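Local coordinates for major capsid protein (Faustovirus, PDB 5J7O) that probably forms, as trimers of a double jelly-roll protein, the building blocks of the outer capsid shell of a large double-stranded DNA virus, at residues T335-L340 / P375-G380; G117-L122 / Q155-Q160. All coordinates share one frame; numbering follows the deposited sequence.

Contact 1 of 2, residues T335-L340 / P375-G380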
ATOM      1  N   THR B 335     -29.120   6.077  -0.070  1.00 36.89           N
ATOM      2  CA  THR B 335     -29.424   6.301  -1.473  1.00 36.21           C
ATOM      3  C   THR B 335     -28.262   7.025  -2.141  1.00 35.33           C
ATOM      4  O   THR B 335     -27.606   7.874  -1.530  1.00 34.16           O
ATOM      5  CB  THR B 335     -30.713   7.122  -1.598  1.00 35.76           C
ATOM      6  OG1 THR B 335     -31.835   6.321  -1.207  1.00 34.79           O
ATOM      7  CG2 THR B 335     -30.923   7.625  -3.011  1.00 38.25           C
ATOM      8  N   ALA B 336     -27.990   6.668  -3.389  1.00 34.14           N
ATOM      9  CA  ALA B 336     -26.984   7.322  -4.209  1.00 34.10           C
ATOM     10  C   ALA B 336     -27.506   7.389  -5.634  1.00 33.75           C
ATOM     11  O   ALA B 336     -28.360   6.586  -6.025  1.00 32.55           O
ATOM     12  CB  ALA B 336     -25.643   6.577  -4.160  1.00 34.46           C
ATOM     13  N   PRO B 337     -27.028   8.347  -6.431  1.00 32.44           N
ATOM     14  CA  PRO B 337     -27.510   8.459  -7.813  1.00 32.53           C
ATOM     15  C   PRO B 337     -27.268   7.179  -8.598  1.00 32.93           C
ATOM     16  O   PRO B 337     -26.235   6.522  -8.454  1.00 33.37           O
ATOM     17  CB  PRO B 337     -26.694   9.626  -8.380  1.00 31.93           C
ATOM     18  CG  PRO B 337     -26.321  10.434  -7.192  1.00 31.03           C
ATOM     19  CD  PRO B 337     -26.116   9.449  -6.076  1.00 30.40           C
ATOM     20  N   GLY B 338     -28.239   6.829  -9.429  1.00 31.80           N
ATOM     21  CA  GLY B 338     -28.191   5.638 -10.257  1.00 29.68           C
ATOM     22  C   GLY B 338     -27.792   5.953 -11.683  1.00 30.02           C
ATOM     23  O   GLY B 338     -26.915   6.787 -11.934  1.00 25.88           O
ATOM     24  N   ASN B 339     -28.449   5.284 -12.628  1.00 32.93           N
ATOM     25  CA  ASN B 339     -28.161   5.469 -14.051  1.00 33.59           C
ATOM     26  C   ASN B 339     -28.959   6.650 -14.609  1.00 37.34           C
ATOM     27  O   ASN B 339     -29.753   6.530 -15.542  1.00 41.48           O
ATOM     28  CB  ASN B 339     -28.455   4.185 -14.819  1.00 32.30           C
ATOM     29  CG  ASN B 339     -27.893   4.208 -16.227  1.00 34.04           C
ATOM     30  OD1 ASN B 339     -26.928   4.917 -16.510  1.00 36.28           O
ATOM     31  ND2 ASN B 339     -28.497   3.432 -17.120  1.00 35.10           N
ATOM     32  N   LEU B 340     -28.730   7.814 -14.004  1.00 35.97           N
ATOM     33  CA  LEU B 340     -29.389   9.050 -14.413  1.00 35.25           C
ATOM     34  C   LEU B 340     -28.403  10.190 -14.223  1.00 35.61           C
ATOM     35  O   LEU B 340     -27.921  10.411 -13.108  1.00 35.64           O
ATOM     36  CB  LEU B 340     -30.663   9.291 -13.600  1.00 33.74           C
ATOM     37  CG  LEU B 340     -31.517  10.504 -13.976  1.00 33.82           C
ATOM     38  CD1 LEU B 340     -32.184  10.300 -15.329  1.00 34.84           C
ATOM     39  CD2 LEU B 340     -32.551  10.783 -12.896  1.00 33.84           C
ATOM     40  N   PRO B 375     -24.166  13.138 -11.853  1.00 34.37           N
ATOM     41  CA  PRO B 375     -25.114  12.125 -11.370  1.00 34.81           C
ATOM     42  C   PRO B 375     -26.234  12.760 -10.558  1.00 34.63           C
ATOM     43  O   PRO B 375     -26.010  13.666  -9.753  1.00 34.74           O
ATOM     44  CB  PRO B 375     -24.237  11.207 -10.511  1.00 33.71           C
ATOM     45  CG  PRO B 375     -22.872  11.352 -11.095  1.00 32.51           C
ATOM     46  CD  PRO B 375     -22.771  12.787 -11.538  1.00 33.16           C
ATOM     47  N   THR B 376     -27.454  12.271 -10.778  1.00 36.42           N
ATOM     48  CA  THR B 376     -28.657  12.908 -10.261  1.00 38.19           C
ATOM     49  C   THR B 376     -29.529  11.895  -9.536  1.00 39.49           C
ATOM     50  O   THR B 376     -29.719  10.769 -10.008  1.00 39.76           O
ATOM     51  CB  THR B 376     -29.455  13.567 -11.397  1.00 39.12           C
ATOM     52  OG1 THR B 376     -28.619  14.506 -12.086  1.00 39.22           O
ATOM     53  CG2 THR B 376     -30.674  14.293 -10.852  1.00 39.41           C
ATOM     54  N   LEU B 377     -30.059  12.305  -8.386  1.00 40.28           N
ATOM     55  CA  LEU B 377     -30.995  11.483  -7.634  1.00 39.21           C
ATOM     56  C   LEU B 377     -32.376  11.523  -8.273  1.00 41.13           C
ATOM     57  O   LEU B 377     -32.839  12.575  -8.722  1.00 43.12           O
ATOM     58  CB  LEU B 377     -31.092  11.966  -6.187  1.00 37.82           C
ATOM     59  CG  LEU B 377     -29.874  11.812  -5.279  1.00 35.78           C
ATOM     60  CD1 LEU B 377     -30.069  12.614  -4.004  1.00 34.37           C
ATOM     61  CD2 LEU B 377     -29.640  10.351  -4.954  1.00 34.58           C
ATOM     62  N   ALA B 378     -33.035  10.370  -8.304  1.00 39.35           N
ATOM     63  CA  ALA B 378     -34.424  10.311  -8.727  1.00 39.94           C
ATOM     64  C   ALA B 378     -35.338  10.733  -7.582  1.00 42.46           C
ATOM     65  O   ALA B 378     -35.062  10.471  -6.409  1.00 44.10           O
ATOM     66  CB  ALA B 378     -34.788   8.903  -9.196  1.00 39.04           C
ATOM     67  N   SER B 379     -36.435  11.397  -7.935  1.00 43.15           N
ATOM     68  CA  SER B 379     -37.394  11.829  -6.929  1.00 44.15           C
ATOM     69  C   SER B 379     -38.210  10.643  -6.432  1.00 41.86           C
ATOM     70  O   SER B 379     -38.667   9.810  -7.218  1.00 40.58           O
ATOM     71  CB  SER B 379     -38.321  12.902  -7.501  1.00 46.85           C
ATOM     72  OG  SER B 379     -37.588  14.036  -7.930  1.00 50.10           O
ATOM     73  N   GLY B 380     -38.388  10.568  -5.116  1.00 42.46           N
ATOM     74  CA  GLY B 380     -39.221   9.531  -4.537  1.00 44.92           C
ATOM     75  C   GLY B 380     -38.658   8.130  -4.622  1.00 44.12           C
ATOM     76  O   GLY B 380     -39.425   7.161  -4.616  1.00 45.35           O
TER
HETATM   77  O   HOH W   1     -30.510   7.919  -9.654  1.00 33.20           O
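Thr376 N donates to Leu340 O (3.0 Å, N-H...O angle 152°) where segments 335-340 and 375-380 draw together, and the closest pair of CA atoms is that of Pro337 and Leu377, 4.6 Å apart. This is the one direct hydrogen bond across the contact. A water modelled between Gly338 N and Thr376 O may bridge the two, but it sits unusually close to the nitrogen, which leaves the bridge doubtful. The apolar side chains fill the rest. Pro337 lays its CB against Pro375 CB at 3.6 Å, two rigid rings meeting at a slant, and its CD lies 3.8 Å from Leu377 CD2. Proline suits these places, since it offers a compact apolar surface and has no N-H that would need a partner. Leu377 carries its CG beside its own backbone N (chi1 -67°), and from there the CD2 branch reaches both Pro337 and the methyl CG2 of Thr335, 3.6 Å away. Thr376 turns its hydroxyl back to Thr374 O, while Leu340 and Thr376 both pack on Tyr157. Asn339 centres an inverse gamma turn, which bends the chain between strands 333-336 and 341-351. The whole is a loop-to-loop junction at strand ends, in keeping with the long connections between strands of a double jelly-roll capsid protein.

Contact 2 of 2, residues G117-L122 / Q155-Q160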
ATOM      1  N   GLY B 117     -38.906   5.548  -8.572  1.00 44.22           N
ATOM      2  CA  GLY B 117     -39.150   6.971  -8.532  1.00 43.62           C
ATOM      3  C   GLY B 117     -39.356   7.531  -9.927  1.00 43.21           C
ATOM      4  O   GLY B 117     -39.784   6.832 -10.849  1.00 42.61           O
ATOM      5  N   THR B 118     -39.040   8.817 -10.073  1.00 42.11           N
ATOM      6  CA  THR B 118     -39.221   9.511 -11.338  1.00 42.14           C
ATOM      7  C   THR B 118     -38.006  10.375 -11.638  1.00 42.57           C
ATOM      8  O   THR B 118     -37.194  10.676 -10.758  1.00 42.21           O
ATOM      9  CB  THR B 118     -40.481  10.389 -11.339  1.00 41.15           C
ATOM     10  OG1 THR B 118     -40.538  11.153 -10.128  1.00 39.81           O
ATOM     11  CG2 THR B 118     -41.732   9.534 -11.460  1.00 40.47           C
ATOM     12  N   VAL B 119     -37.890  10.768 -12.900  1.00 42.23           N
ATOM     13  CA  VAL B 119     -36.869  11.741 -13.294  1.00 41.17           C
ATOM     14  C   VAL B 119     -37.309  13.130 -12.833  1.00 41.03           C
ATOM     15  O   VAL B 119     -38.427  13.560 -13.164  1.00 40.43           O
ATOM     16  CB  VAL B 119     -36.653  11.707 -14.808  1.00 41.34           C
ATOM     17  CG1 VAL B 119     -35.608  12.728 -15.225  1.00 38.97           C
ATOM     18  CG2 VAL B 119     -36.242  10.310 -15.258  1.00 42.05           C
ATOM     19  N   PRO B 120     -36.487  13.855 -12.075  1.00 41.27           N
ATOM     20  CA  PRO B 120     -36.931  15.153 -11.544  1.00 40.93           C
ATOM     21  C   PRO B 120     -37.104  16.215 -12.618  1.00 41.05           C
ATOM     22  O   PRO B 120     -36.809  15.983 -13.796  1.00 42.40           O
ATOM     23  CB  PRO B 120     -35.811  15.527 -10.566  1.00 40.32           C
ATOM     24  CG  PRO B 120     -34.607  14.825 -11.099  1.00 39.81           C
ATOM     25  CD  PRO B 120     -35.109  13.527 -11.668  1.00 40.45           C
ATOM     26  N   ALA B 121     -37.590  17.388 -12.219  1.00 41.10           N
ATOM     27  CA  ALA B 121     -37.770  18.483 -13.158  1.00 42.41           C
ATOM     28  C   ALA B 121     -36.422  19.036 -13.602  1.00 43.76           C
ATOM     29  O   ALA B 121     -35.439  19.019 -12.855  1.00 43.38           O
ATOM     30  CB  ALA B 121     -38.614  19.595 -12.531  1.00 41.70           C
ATOM     31  N   LEU B 122     -36.386  19.528 -14.837  1.00 44.09           N
ATOM     32  CA  LEU B 122     -35.169  20.091 -15.396  1.00 42.38           C
ATOM     33  C   LEU B 122     -34.772  21.360 -14.643  1.00 40.97           C
ATOM     34  O   LEU B 122     -35.610  22.007 -14.011  1.00 39.32           O
ATOM     35  CB  LEU B 122     -35.369  20.394 -16.878  1.00 43.22           C
ATOM     36  CG  LEU B 122     -35.473  19.174 -17.793  1.00 44.58           C
ATOM     37  CD1 LEU B 122     -36.280  19.506 -19.035  1.00 46.09           C
ATOM     38  CD2 LEU B 122     -34.089  18.665 -18.171  1.00 44.53           C
ATOM     39  N   GLN B 155     -29.544  21.848 -20.984  1.00 35.56           N
ATOM     40  CA  GLN B 155     -29.435  20.861 -19.921  1.00 36.56           C
ATOM     41  C   GLN B 155     -30.500  19.792 -20.115  1.00 39.46           C
ATOM     42  O   GLN B 155     -31.644  20.100 -20.465  1.00 39.00           O
ATOM     43  CB  GLN B 155     -29.573  21.504 -18.536  1.00 32.57           C
ATOM     44  CG  GLN B 155     -28.381  22.356 -18.130  1.00 31.22           C
ATOM     45  CD  GLN B 155     -28.522  22.933 -16.735  1.00 31.80           C
ATOM     46  OE1 GLN B 155     -29.375  23.784 -16.485  1.00 31.88           O
ATOM     47  NE2 GLN B 155     -27.685  22.466 -15.814  1.00 31.35           N
ATOM     48  N   SER B 156     -30.117  18.539 -19.892  1.00 41.25           N
ATOM     49  CA  SER B 156     -31.026  17.415 -20.060  1.00 42.63           C
ATOM     50  C   SER B 156     -30.578  16.281 -19.148  1.00 40.78           C
ATOM     51  O   SER B 156     -29.587  16.393 -18.420  1.00 40.40           O
ATOM     52  CB  SER B 156     -31.083  16.965 -21.524  1.00 41.37           C
ATOM     53  OG  SER B 156     -29.801  16.584 -21.993  1.00 41.27           O
ATOM     54  N   TYR B 157     -31.324  15.181 -19.188  1.00 39.12           N
ATOM     55  CA  TYR B 157     -31.012  13.986 -18.419  1.00 38.22           C
ATOM     56  C   TYR B 157     -30.725  12.830 -19.364  1.00 39.32           C
ATOM     57  O   TYR B 157     -31.443  12.628 -20.348  1.00 42.37           O
ATOM     58  CB  TYR B 157     -32.156  13.614 -17.471  1.00 37.34           C
ATOM     59  CG  TYR B 157     -32.427  14.648 -16.406  1.00 36.73           C
ATOM     60  CD1 TYR B 157     -31.494  14.907 -15.410  1.00 35.78           C
ATOM     61  CD2 TYR B 157     -33.617  15.362 -16.392  1.00 35.78           C
ATOM     62  CE1 TYR B 157     -31.738  15.852 -14.432  1.00 35.39           C
ATOM     63  CE2 TYR B 157     -33.872  16.306 -15.417  1.00 36.08           C
ATOM     64  CZ  TYR B 157     -32.928  16.547 -14.441  1.00 36.07           C
ATOM     65  OH  TYR B 157     -33.177  17.489 -13.468  1.00 36.73           O
ATOM     66  N   VAL B 158     -29.669  12.076 -19.060  1.00 37.02           N
ATOM     67  CA  VAL B 158     -29.262  10.929 -19.858  1.00 35.34           C
ATOM     68  C   VAL B 158     -28.905   9.781 -18.925  1.00 35.28           C
ATOM     69  O   VAL B 158     -28.650   9.973 -17.734  1.00 35.33           O
ATOM     70  CB  VAL B 158     -28.063  11.252 -20.780  1.00 33.14           C
ATOM     71  CG1 VAL B 158     -28.471  12.220 -21.878  1.00 33.55           C
ATOM     72  CG2 VAL B 158     -26.906  11.818 -19.968  1.00 26.48           C
ATOM     73  N   ASN B 159     -28.900   8.573 -19.481  1.00 35.32           N
ATOM     74  CA  ASN B 159     -28.332   7.423 -18.794  1.00 35.25           C
ATOM     75  C   ASN B 159     -26.861   7.309 -19.192  1.00 35.88           C
ATOM     76  O   ASN B 159     -26.315   8.187 -19.866  1.00 35.88           O
ATOM     77  CB  ASN B 159     -29.136   6.160 -19.102  1.00 34.00           C
ATOM     78  CG  ASN B 159     -29.353   5.946 -20.587  1.00 34.01           C
ATOM     79  OD1 ASN B 159     -28.765   6.635 -21.422  1.00 31.35           O
ATOM     80  ND2 ASN B 159     -30.199   4.978 -20.925  1.00 36.61           N
ATOM     81  N   GLN B 160     -26.195   6.227 -18.777  1.00 36.63           N
ATOM     82  CA  GLN B 160     -24.771   6.095 -19.077  1.00 35.84           C
ATOM     83  C   GLN B 160     -24.525   6.036 -20.579  1.00 34.22           C
ATOM     84  O   GLN B 160     -23.559   6.627 -21.079  1.00 33.02           O
ATOM     85  CB  GLN B 160     -24.187   4.857 -18.397  1.00 35.37           C
ATOM     86  CG  GLN B 160     -22.681   4.737 -18.603  1.00 36.27           C
ATOM     87  CD  GLN B 160     -22.103   3.452 -18.051  1.00 37.34           C
ATOM     88  OE1 GLN B 160     -22.676   2.375 -18.217  1.00 38.08           O
ATOM     89  NE2 GLN B 160     -20.955   3.560 -17.389  1.00 37.76           N
TER
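Tyr157 is the apolar centre, its ring reaching from segment 155-160 into the bend of 117-122. Val119 CG1 meets Tyr157 CD2 at 3.5 Å, and Leu122 CD2 approaches Tyr157 CE2 at 3.6 Å; both methyls come obliquely to the ring. With CG beside the backbone N (chi1 -70°), the end of Leu122 swings nearer the strand, where CD2 also lies 3.6 Å from Gln155 O. Branched aliphatic residues suit these places because their methyls fit closely around a flat ring. Further out, Pro120 sets its CG 3.8 Å from Tyr157 OH, and Pro120 O lies 3.4 Å from Tyr157 CE2. At the polar edge Ala121 O lies in the plane of the ring, 2.8 Å from Tyr157 OH, close enough for a hydrogen bond. A tyrosine thus gives the buried side an aromatic surface and carries its hydroxyl to a peptide carbonyl. Strand 149-158 lies between 138-142 and 341-351 in its sheet: Tyr157 packs on Leu342, Leu122 on Val138, and Gln155 NE2 bonds to Thr344 OG1. Strand 116-118, from which the other segment emerges, pairs instead with strand 170-177.

Overall arrangement
Contacts 1 and 2 are neighbours, with centres about 9 Å apart, and both are partly buried on the same side of the chain's centre. They join the same two sheets: strands 116-118 and 333-336 flank strand 170-177, while 149-158 and 364-375 belong to the mixed sheet and both border 341-351. Their chemistry differs. Contact 1 combines proline and leucine packing with a single backbone hydrogen bond between chain leaving two strands; contact 2 relies on one tyrosine, with aliphatic groups against its ring and its hydroxyl near a peptide carbonyl. Probable hydrogen bonds tie them together, from Gln160 N to Asn339 OD1 (2.7 Å) and from Ser379 N to Thr118 O (3.0 Å). Both also reach neighbouring subunits of the trimer.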